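Local structure of flavodoxin (Fusobacterium nucleatum, 6OHK) at residues A[93-105]-A[127-141]. The protein binds flavin mononucleotide and probably serves as a low-potential electron donor to several redox enzymes. The protein carries 1 engineered substitution. Residues are numbered along the deposited sequence; the frame is centred on the assembly and turned at random.
With FMN (flavin mononucleotide), chain B.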
loop_
_atom_site.group_PDB
_atom_site.type_symbol
_atom_site.label_atom_id
_atom_site.label_comp_id
_atom_site.label_asym_id
_atom_site.label_seq_id
_atom_site.Cartn_x
_atom_site.Cartn_y
_atom_site.Cartn_z
ATOM N N GLN A 93 -14.602 -5.398 3.490
ATOM C CA GLN A 93 -14.483 -5.802 4.889
ATOM C C GLN A 93 -15.650 -6.660 5.341
ATOM O O GLN A 93 -15.509 -7.393 6.326
ATOM C CB GLN A 93 -14.341 -4.566 5.787
ATOM C CG GLN A 93 -15.619 -3.708 5.850
ATOM C CD GLN A 93 -15.313 -2.290 6.253
ATOM O OE1 GLN A 93 -15.340 -1.954 7.453
ATOM N NE2 GLN A 93 -14.994 -1.459 5.279
ATOM N N PHE A 94 -16.796 -6.571 4.671
ATOM C CA PHE A 94 -17.972 -7.330 5.088
ATOM C C PHE A 94 -17.967 -8.716 4.488
ATOM O O PHE A 94 -18.299 -9.703 5.170
ATOM C CB PHE A 94 -19.236 -6.540 4.757
ATOM C CG PHE A 94 -19.392 -5.318 5.605
ATOM C CD1 PHE A 94 -19.839 -5.416 6.912
ATOM C CD2 PHE A 94 -19.070 -4.084 5.125
ATOM C CE1 PHE A 94 -19.961 -4.273 7.703
ATOM C CE2 PHE A 94 -19.196 -2.952 5.918
ATOM C CZ PHE A 94 -19.637 -3.051 7.196
ATOM N N ALA A 95 -17.578 -8.834 3.234
ATOM C CA ALA A 95 -17.561 -10.131 2.584
ATOM C C ALA A 95 -16.398 -10.974 3.029
ATOM O O ALA A 95 -16.455 -12.204 2.898
ATOM C CB ALA A 95 -17.537 -9.961 1.072
ATOM N N PHE A 96 -15.331 -10.354 3.539
ATOM C CA PHE A 96 -14.108 -11.045 3.927
ATOM C C PHE A 96 -13.759 -10.633 5.347
ATOM O O PHE A 96 -12.782 -9.923 5.584
ATOM C CB PHE A 96 -12.996 -10.741 2.922
ATOM C CG PHE A 96 -13.382 -11.144 1.542
ATOM C CD1 PHE A 96 -13.344 -12.476 1.154
ATOM C CD2 PHE A 96 -13.873 -10.214 0.642
ATOM C CE1 PHE A 96 -13.760 -12.853 -0.109
ATOM C CE2 PHE A 96 -14.301 -10.598 -0.617
ATOM C CZ PHE A 96 -14.243 -11.928 -0.978
ATOM N N GLY A 97 -14.548 -11.100 6.308
ATOM C CA GLY A 97 -14.402 -10.667 7.677
ATOM C C GLY A 97 -13.163 -11.158 8.385
ATOM O O GLY A 97 -12.893 -10.673 9.484
ATOM N N GLU A 98 -12.424 -12.097 7.808
ATOM C CA GLU A 98 -11.164 -12.555 8.380
ATOM C C GLU A 98 -9.976 -12.261 7.481
ATOM O O GLU A 98 -8.862 -12.669 7.821
ATOM C CB GLU A 98 -11.162 -14.053 8.711
ATOM C CG GLU A 98 -12.266 -14.437 9.658
ATOM C CD GLU A 98 -12.103 -15.846 10.202
ATOM O OE1 GLU A 98 -13.107 -16.593 10.227
ATOM O OE2 GLU A 98 -10.973 -16.204 10.603
ATOM N N SER A 99 -10.157 -11.530 6.379
ATOM C CA SER A 99 -9.032 -11.319 5.456
ATOM C C SER A 99 -9.090 -9.956 4.790
ATOM O O SER A 99 -8.537 -9.784 3.698
ATOM C CB SER A 99 -8.932 -12.432 4.427
ATOM O OG SER A 99 -10.070 -12.525 3.597
ATOM N N PHE A 100 -9.726 -8.991 5.410
ATOM C CA PHE A 100 -9.865 -7.677 4.792
ATOM C C PHE A 100 -8.510 -7.026 4.587
ATOM O O PHE A 100 -7.749 -6.809 5.539
ATOM C CB PHE A 100 -10.727 -6.795 5.686
ATOM C CG PHE A 100 -10.828 -5.360 5.241
ATOM C CD1 PHE A 100 -11.324 -5.026 3.992
ATOM C CD2 PHE A 100 -10.479 -4.333 6.087
ATOM C CE1 PHE A 100 -11.439 -3.716 3.592
ATOM C CE2 PHE A 100 -10.582 -3.030 5.689
ATOM C CZ PHE A 100 -11.065 -2.724 4.453
ATOM N N CYS A 101 -8.231 -6.659 3.340
ATOM C CA CYS A 101 -6.957 -6.045 2.977
ATOM C C CYS A 101 -5.762 -6.875 3.414
ATOM O O CYS A 101 -4.675 -6.345 3.657
ATOM C CB CYS A 101 -6.829 -4.592 3.474
ATOM S SG CYS A 101 -7.856 -3.438 2.586
ATOM N N GLY A 102 -5.922 -8.190 3.472
ATOM C CA GLY A 102 -4.847 -9.046 3.940
ATOM C C GLY A 102 -3.602 -9.012 3.097
ATOM O O GLY A 102 -2.518 -9.358 3.586
ATOM N N GLY A 103 -3.712 -8.623 1.835
ATOM C CA GLY A 103 -2.568 -8.702 0.947
ATOM C C GLY A 103 -1.405 -7.844 1.387
ATOM O O GLY A 103 -0.252 -8.164 1.101
ATOM N N ILE A 104 -1.667 -6.747 2.096
ATOM C CA ILE A 104 -0.566 -5.886 2.502
ATOM C C ILE A 104 0.326 -6.527 3.547
ATOM O O ILE A 104 1.472 -6.088 3.696
ATOM C CB ILE A 104 -1.013 -4.476 2.908
ATOM C CG1 ILE A 104 -1.900 -4.457 4.159
ATOM C CG2 ILE A 104 -1.662 -3.762 1.742
ATOM C CD1 ILE A 104 -2.192 -3.049 4.653
ATOM N N ARG A 105 -0.112 -7.581 4.236
ATOM C CA ARG A 105 0.773 -8.286 5.164
ATOM C C ARG A 105 1.976 -8.879 4.443
ATOM O O ARG A 105 3.099 -8.842 4.958
ATOM C CB ARG A 105 -0.010 -9.376 5.896
ATOM C CG ARG A 105 0.863 -10.322 6.740
ATOM C CD ARG A 105 1.713 -9.660 7.771
ATOM N NE ARG A 105 0.921 -9.032 8.819
ATOM C CZ ARG A 105 1.439 -8.486 9.917
ATOM N NH1 ARG A 105 2.756 -8.438 10.108
ATOM N NH2 ARG A 105 0.639 -7.974 10.838
ATOM N N TYR A 127 -14.216 0.620 10.852
ATOM C CA TYR A 127 -14.121 -0.612 10.089
ATOM C C TYR A 127 -14.744 -1.747 10.878
ATOM O O TYR A 127 -14.757 -1.737 12.113
ATOM C CB TYR A 127 -12.670 -0.965 9.817
ATOM C CG TYR A 127 -11.945 -0.036 8.905
ATOM C CD1 TYR A 127 -11.950 -0.238 7.533
ATOM C CD2 TYR A 127 -11.218 1.034 9.403
ATOM C CE1 TYR A 127 -11.232 0.594 6.697
ATOM C CE2 TYR A 127 -10.506 1.863 8.576
ATOM C CZ TYR A 127 -10.508 1.651 7.233
ATOM O OH TYR A 127 -9.762 2.513 6.463
ATOM N N HIS A 128 -15.194 -2.756 10.159
ATOM C CA HIS A 128 -15.732 -3.975 10.742
ATOM C C HIS A 128 -14.803 -5.119 10.409
ATOM O O HIS A 128 -14.454 -5.306 9.236
ATOM C CB HIS A 128 -17.115 -4.295 10.167
ATOM C CG HIS A 128 -17.799 -5.440 10.851
ATOM N ND1 HIS A 128 -17.443 -6.754 10.636
ATOM C CD2 HIS A 128 -18.810 -5.469 11.752
ATOM C CE1 HIS A 128 -18.200 -7.544 11.374
ATOM N NE2 HIS A 128 -19.042 -6.788 12.058
ATOM N N TYR A 129 -14.436 -5.924 11.399
ATOM C CA TYR A 129 -13.679 -7.124 11.121
ATOM C C TYR A 129 -13.966 -8.147 12.204
ATOM O O TYR A 129 -14.219 -7.785 13.362
ATOM C CB TYR A 129 -12.171 -6.896 10.975
ATOM C CG TYR A 129 -11.435 -6.492 12.249
ATOM C CD1 TYR A 129 -11.377 -5.189 12.653
ATOM C CD2 TYR A 129 -10.779 -7.437 13.011
ATOM C CE1 TYR A 129 -10.703 -4.824 13.804
ATOM C CE2 TYR A 129 -10.090 -7.093 14.155
ATOM C CZ TYR A 129 -10.052 -5.773 14.529
ATOM O OH TYR A 129 -9.378 -5.442 15.704
ATOM N N GLU A 130 -13.921 -9.404 11.821
ATOM C CA GLU A 130 -14.026 -10.516 12.763
ATOM C C GLU A 130 -12.641 -10.906 13.256
ATOM O O GLU A 130 -12.411 -10.994 14.466
ATOM C CB GLU A 130 -14.740 -11.702 12.112
ATOM C CG GLU A 130 -16.208 -11.393 11.731
ATOM C CD GLU A 130 -16.783 -12.387 10.726
ATOM O OE1 GLU A 130 -17.620 -11.976 9.889
ATOM O OE2 GLU A 130 -16.394 -13.574 10.768
ATOM N N GLU A 131 -11.697 -11.089 12.341
ATOM C CA GLU A 131 -10.301 -11.331 12.668
ATOM C C GLU A 131 -9.469 -10.594 11.631
ATOM O O GLU A 131 -9.935 -10.348 10.518
ATOM C CB GLU A 131 -9.961 -12.810 12.621
ATOM C CG GLU A 131 -10.752 -13.682 13.616
ATOM C CD GLU A 131 -10.585 -13.265 15.079
ATOM O OE1 GLU A 131 -11.474 -13.608 15.892
ATOM O OE2 GLU A 131 -9.578 -12.606 15.425
ATOM N N THR A 132 -8.230 -10.280 11.980
ATOM C CA THR A 132 -7.352 -9.591 11.044
ATOM C C THR A 132 -5.940 -10.125 11.190
ATOM O O THR A 132 -5.518 -10.542 12.274
ATOM C CB THR A 132 -7.368 -8.082 11.233
ATOM O OG1 THR A 132 -6.569 -7.469 10.223
ATOM C CG2 THR A 132 -6.877 -7.680 12.567
ATOM N N SER A 133 -5.212 -10.077 10.080
ATOM C CA SER A 133 -3.779 -10.312 10.060
ATOM C C SER A 133 -2.997 -9.059 9.707
ATOM O O SER A 133 -1.781 -9.149 9.512
ATOM C CB SER A 133 -3.448 -11.396 9.050
ATOM O OG SER A 133 -4.066 -12.623 9.417
ATOM N N ILE A 134 -3.634 -7.895 9.653
ATOM C CA ILE A 134 -2.945 -6.673 9.241
ATOM C C ILE A 134 -2.925 -5.608 10.321
ATOM O O ILE A 134 -2.849 -4.415 10.029
ATOM C CB ILE A 134 -3.490 -6.109 7.914
ATOM C CG1 ILE A 134 -4.982 -5.782 7.982
ATOM C CG2 ILE A 134 -3.164 -7.067 6.773
ATOM C CD1 ILE A 134 -5.367 -4.700 7.034
ATOM N N ILE A 135 -2.949 -6.026 11.593
ATOM C CA ILE A 135 -2.742 -5.122 12.716
ATOM C C ILE A 135 -1.366 -5.322 13.347
ATOM O O ILE A 135 -0.915 -6.452 13.577
ATOM C CB ILE A 135 -3.869 -5.279 13.748
ATOM C CG1 ILE A 135 -5.150 -4.635 13.219
ATOM C CG2 ILE A 135 -3.477 -4.661 15.111
ATOM C CD1 ILE A 135 -6.345 -4.737 14.196
ATOM N N GLU A 136 -0.700 -4.208 13.606
ATOM C CA GLU A 136 0.491 -4.128 14.440
ATOM C C GLU A 136 0.334 -2.931 15.351
ATOM O O GLU A 136 -0.176 -1.887 14.948
ATOM C CB GLU A 136 1.798 -3.945 13.661
ATOM C CG GLU A 136 2.203 -5.123 12.790
ATOM C CD GLU A 136 2.626 -6.385 13.530
ATOM O OE1 GLU A 136 2.545 -7.473 12.939
ATOM O OE2 GLU A 136 3.053 -6.303 14.711
ATOM N N ASN A 137 0.729 -3.119 16.617
ATOM C CA ASN A 137 0.633 -2.037 17.589
ATOM C C ASN A 137 -0.755 -1.406 17.629
ATOM O O ASN A 137 -0.914 -0.203 17.772
ATOM C CB ASN A 137 1.693 -0.967 17.317
ATOM C CG ASN A 137 1.952 -0.108 18.513
ATOM O OD1 ASN A 137 1.855 -0.576 19.650
ATOM N ND2 ASN A 137 2.288 1.157 18.276
ATOM N N GLY A 138 -1.777 -2.229 17.513
ATOM C CA GLY A 138 -3.141 -1.766 17.620
ATOM C C GLY A 138 -3.700 -1.021 16.433
ATOM O O GLY A 138 -4.831 -0.528 16.511
ATOM N N LYS A 139 -2.954 -0.931 15.322
ATOM C CA LYS A 139 -3.375 -0.177 14.149
ATOM C C LYS A 139 -3.259 -1.053 12.913
ATOM O O LYS A 139 -2.484 -2.003 12.891
ATOM C CB LYS A 139 -2.505 1.056 13.965
ATOM C CG LYS A 139 -2.771 2.124 15.050
ATOM C CD LYS A 139 -2.098 3.445 14.720
ATOM C CE LYS A 139 -2.451 4.502 15.742
ATOM N NZ LYS A 139 -1.762 5.791 15.454
ATOM N N PHE A 140 -4.017 -0.713 11.873
ATOM C CA PHE A 140 -3.740 -1.318 10.580
ATOM C C PHE A 140 -2.371 -0.866 10.074
ATOM O O PHE A 140 -1.992 0.295 10.236
ATOM C CB PHE A 140 -4.804 -0.894 9.574
ATOM C CG PHE A 140 -6.137 -1.566 9.728
ATOM C CD1 PHE A 140 -6.266 -2.922 10.029
ATOM C CD2 PHE A 140 -7.294 -0.822 9.489
ATOM C CE1 PHE A 140 -7.527 -3.520 10.125
ATOM C CE2 PHE A 140 -8.550 -1.427 9.577
ATOM C CZ PHE A 140 -8.651 -2.761 9.885
ATOM N N ILE A 141 -1.655 -1.801 9.435
ATOM C CA ILE A 141 -0.292 -1.573 8.979
ATOM C C ILE A 141 -0.206 -0.732 7.704
ATOM O O ILE A 141 0.907 -0.533 7.185
ATOM C CB ILE A 141 0.463 -2.898 8.816
ATOM C CG1 ILE A 141 -0.191 -3.809 7.756
ATOM C CG2 ILE A 141 0.591 -3.582 10.180
ATOM C CD1 ILE A 141 0.380 -5.159 7.632
HETATM N N1 FMN B . -11.184 -8.360 -0.348
HETATM C C2 FMN B . -10.587 -8.541 0.909
HETATM O O2 FMN B . -10.507 -7.651 1.689
HETATM N N3 FMN B . -10.104 -9.856 1.233
HETATM C C4 FMN B . -10.181 -10.951 0.415
HETATM O O4 FMN B . -9.725 -12.005 0.806
HETATM C C4A FMN B . -10.809 -10.745 -0.843
HETATM N N5 FMN B . -10.929 -11.824 -1.716
HETATM C C5A FMN B . -11.627 -11.563 -2.928
HETATM C C6 FMN B . -11.891 -12.649 -3.784
HETATM C C7 FMN B . -12.549 -12.439 -4.979
HETATM C C7M FMN B . -12.699 -13.693 -5.854
HETATM C C8 FMN B . -13.043 -11.181 -5.294
HETATM C C8M FMN B . -13.724 -10.990 -6.633
HETATM C C9 FMN B . -12.788 -10.107 -4.445
HETATM C C9A FMN B . -12.115 -10.307 -3.266
HETATM N N10 FMN B . -11.859 -9.175 -2.392
HETATM C C10 FMN B . -11.262 -9.444 -1.179
HETATM C "C1'" FMN B . -12.330 -7.836 -2.738
HETATM C "C2'" FMN B . -11.383 -7.150 -3.768
HETATM O "O2'" FMN B . -10.058 -7.030 -3.283
HETATM C "C3'" FMN B . -11.906 -5.729 -4.047
HETATM O "O3'" FMN B . -13.128 -5.863 -4.745
HETATM C "C4'" FMN B . -10.967 -4.793 -4.806
HETATM O "O4'" FMN B . -11.558 -3.499 -4.832
HETATM C "C5'" FMN B . -10.686 -5.254 -6.231
HETATM O "O5'" FMN B . -9.670 -4.417 -6.759
HETATM P P FMN B . -9.311 -4.469 -8.326
HETATM O O1P FMN B . -8.223 -3.428 -8.464
HETATM O O2P FMN B . -8.858 -5.833 -8.719
HETATM O O3P FMN B . -10.583 -4.079 -9.090
HETATM O O HOH W 1 -13.128 -7.334 7.884
HETATM O O HOH W 2 -17.985 -10.049 8.057
HETATM O O HOH W 3 -6.885 -12.808 9.748
HETATM O O HOH W 4 -10.688 -8.778 8.248
HETATM O O HOH W 5 -8.097 -7.772 8.001
#
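Arg105, near the start of helix 103-113, reaches across to 127-141 and holds two acceptors in the plane of its guanidinium. Its chain bends at both chi2 and chi3, which turns NE and NH2 side-on to the carbonyl of Ser133: NE binds Ser133 O at 2.8 Å nearly along the C=O axis, while NH2 reaches the same oxygen from above the carbonyl plane. End-on, NH1 and NH2 share OE1 of Glu136, NH2 at 2.9 Å, in a salt bridge with guanidinium and carboxylate planes 73° apart; NH1 also pairs with Asp109. Ile141 CD1 lies over one guanidinium face. Beside this polar grip, Ile134 lays CG2 against Gly102 CA and, at 3.9 Å, Ile104 CG1, and points CD1 at Cys101 CB.

At the other end, Gln93 OE1 accepts a hydrogen bond from His128 N in the amide plane (2.8 Å), and its NE2 is bonded to Asp146 and Gln150, so both ends of the amide are held. Gln93 CB sits over the centre of one Phe100 face, with Cys101 SG over the opposite face. Phe100 CE2 meets Tyr127 CD1 at 3.6 Å, the ring planes inclined by 43°; Phe94 and His128 also pair obliquely. Between these ends, Gly97 O accepts hydrogen bonds from both Glu130 N (2.9 Å) and Glu131 N, and water 5 links Phe100 O to Thr132 OG1, which also accepts one from Ile134 N in an ST turn.

The braced loop carries the pyrimidine side of the flavin: Ser99 O accepts from FMN N3, Cys101 N donates to FMN O2 at 3.0 Å, and the Phe96 ring covers one isoalloxazine face. The 127-141 excursion thus backs the FMN-binding loop, while Glu136 and Asp109 probably balance the Arg105 cation and, with Ser133 O, fix its rotation.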